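Local coordinates for protein succinyl-CoA:3-ketoacid coenzyme A transferase subunit B (Helicobacter pylori, PDB 3RRL) that transfers coenzyme A from succinyl-CoA to a 3-oxo acid, giving a 3-oxoacyl-CoA and succinate, at residues W112-K117 / C154-T159. Residues are numbered along the deposited sequence; the frame is centred on the assembly and turned at random.
Sequences WMIPKK and CSLPLT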
loop_
_atom_site.group_PDB
_atom_site.type_symbol
_atom_site.label_atom_id
_atom_site.label_comp_id
_atom_site.label_asym_id
_atom_site.label_seq_id
_atom_site.Cartn_x
_atom_site.Cartn_y
_atom_site.Cartn_z
ATOM N N TRP B 112 8.167 4.617 25.941
ATOM C CA TRP B 112 8.733 3.386 25.415
ATOM C C TRP B 112 10.035 2.878 26.020
ATOM O O TRP B 112 10.353 1.709 25.893
ATOM C CB TRP B 112 8.903 3.494 23.907
ATOM C CG TRP B 112 9.950 4.441 23.481
ATOM C CD1 TRP B 112 9.857 5.779 23.445
ATOM C CD2 TRP B 112 11.248 4.117 23.003
ATOM N NE1 TRP B 112 11.012 6.323 22.987
ATOM C CE2 TRP B 112 11.885 5.317 22.698
ATOM C CE3 TRP B 112 11.935 2.923 22.803
ATOM C CZ2 TRP B 112 13.171 5.366 22.208
ATOM C CZ3 TRP B 112 13.210 2.976 22.325
ATOM C CH2 TRP B 112 13.818 4.183 22.033
HETATM N N MSE B 113 10.801 3.747 26.650
HETATM C CA MSE B 113 12.083 3.319 27.152
HETATM C C MSE B 113 12.562 3.938 28.465
HETATM O O MSE B 113 12.441 5.130 28.680
HETATM C CB MSE B 113 13.115 3.583 26.061
HETATM C CG MSE B 113 14.537 3.573 26.509
HETATM SE SE MSE B 113 15.706 3.830 25.002
HETATM C CE MSE B 113 16.164 1.982 24.690
ATOM N N ILE B 114 13.152 3.106 29.311
ATOM C CA ILE B 114 13.935 3.555 30.459
ATOM C C ILE B 114 15.360 3.032 30.303
ATOM O O ILE B 114 15.578 1.820 30.340
ATOM C CB ILE B 114 13.352 3.035 31.780
ATOM C CG1 ILE B 114 11.883 3.446 31.915
ATOM C CG2 ILE B 114 14.161 3.560 32.960
ATOM C CD1 ILE B 114 11.176 2.806 33.103
ATOM N N PRO B 115 16.337 3.939 30.140
ATOM C CA PRO B 115 17.723 3.561 29.832
ATOM C C PRO B 115 18.277 2.487 30.760
ATOM O O PRO B 115 18.127 2.582 31.979
ATOM C CB PRO B 115 18.491 4.862 30.053
ATOM C CG PRO B 115 17.496 5.931 29.769
ATOM C CD PRO B 115 16.169 5.401 30.235
ATOM N N LYS B 116 18.884 1.461 30.168
ATOM C CA LYS B 116 19.600 0.418 30.901
ATOM C C LYS B 116 18.716 -0.252 31.944
ATOM O O LYS B 116 19.213 -0.883 32.874
ATOM C CB LYS B 116 20.857 0.992 31.569
ATOM N N LYS B 117 17.405 -0.116 31.782
ATOM C CA LYS B 117 16.451 -0.769 32.669
ATOM C C LYS B 117 15.362 -1.454 31.865
ATOM O O LYS B 117 15.293 -2.684 31.800
ATOM C CB LYS B 117 15.849 0.237 33.661
ATOM N N CYS B 154 10.863 16.184 29.835
ATOM C CA CYS B 154 11.009 14.757 30.096
ATOM C C CYS B 154 12.473 14.427 30.370
ATOM O O CYS B 154 13.368 15.050 29.796
ATOM C CB CYS B 154 10.487 13.932 28.922
ATOM S SG CYS B 154 8.690 14.052 28.685
ATOM N N SER B 155 12.713 13.516 31.310
ATOM C CA SER B 155 14.042 12.954 31.498
ATOM C C SER B 155 14.253 11.667 30.695
ATOM O O SER B 155 15.389 11.258 30.456
ATOM C CB SER B 155 14.292 12.684 32.989
ATOM O OG SER B 155 13.422 11.680 33.495
ATOM N N LEU B 156 13.154 11.031 30.286
ATOM C CA LEU B 156 13.214 9.778 29.530
ATOM C C LEU B 156 13.143 9.995 28.022
ATOM O O LEU B 156 12.624 11.017 27.566
ATOM C CB LEU B 156 12.112 8.815 29.984
ATOM C CG LEU B 156 12.064 8.492 31.479
ATOM C CD1 LEU B 156 10.804 7.699 31.803
ATOM C CD2 LEU B 156 13.312 7.739 31.927
ATOM N N PRO B 157 13.648 9.025 27.239
ATOM C CA PRO B 157 13.588 9.146 25.777
ATOM C C PRO B 157 12.157 9.398 25.317
ATOM O O PRO B 157 11.231 8.727 25.791
ATOM C CB PRO B 157 14.066 7.774 25.294
ATOM C CG PRO B 157 14.966 7.292 26.407
ATOM C CD PRO B 157 14.314 7.781 27.669
ATOM N N LEU B 158 11.988 10.354 24.407
ATOM C CA LEU B 158 10.664 10.743 23.938
ATOM C C LEU B 158 9.989 9.735 23.017
ATOM O O LEU B 158 10.618 9.160 22.121
ATOM C CB LEU B 158 10.726 12.086 23.221
ATOM C CG LEU B 158 11.010 13.310 24.079
ATOM C CD1 LEU B 158 10.492 14.540 23.347
ATOM C CD2 LEU B 158 10.354 13.170 25.440
ATOM N N THR B 159 8.698 9.522 23.245
ATOM C CA THR B 159 7.863 8.841 22.263
ATOM C C THR B 159 7.446 9.825 21.170
ATOM O O THR B 159 7.324 9.461 20.001
ATOM C CB THR B 159 6.615 8.265 22.905
ATOM O OG1 THR B 159 6.999 7.369 23.952
ATOM C CG2 THR B 159 5.797 7.525 21.880
#
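Trp112 and Pro157 meet where the end of strand 109-114, part of a small four-stranded mixed sheet of this coenzyme A transferase fold, runs beside an irregular loop heading roughly the opposite way. The indole illustrates how a side chain can fasten a strand end to a loop: no backbone hydrogen bond joins the two segments themselves, although Thr159 makes backbone bonds with Leu109 of the same strand nearby. The one polar bond between them starts at the indole: Trp112 NE1 donates to Leu158 O over 3.0 Å, with an N-H...O angle of 149°. The donor stands above the carbonyl plane rather than on a lone pair, while the oxygen lies near the indole edge, tilted slightly from its plane. With CG between the backbone N and the carbonyl carbon (chi1 69°), the indole is turned so that its NE1 edge reaches Leu158 O.

Apolar contacts continue along the strand. Pro157 presents successive ring atoms, its CB lying 4.0 Å from Trp112 CZ2. Pro157 CG packs 3.7 Å from Met113 CG. The selenium of this selenomethionine, Met113 SE, is 3.8 Å from Pro157 CG. Pro115 CD then faces Pro157 CD at 4.0 Å and also touches Leu156 CD2, whose side chain crosses the proline at about a right angle.

Outside the two segments, Glu102 OE1 accepts a hydrogen bond from Leu156 N and its OE2 is hydrogen-bonded to Ser155 OG, tying the loop to strand 102-104 of the same sheet. Met126 of helix 125-131 touches both Trp112 and Thr159. The hydroxyl of Thr159 is hydrogen-bonded to Asn111 OD1, and the same OG1 sits at the indole edge, 3.3 Å from Trp112 CD1.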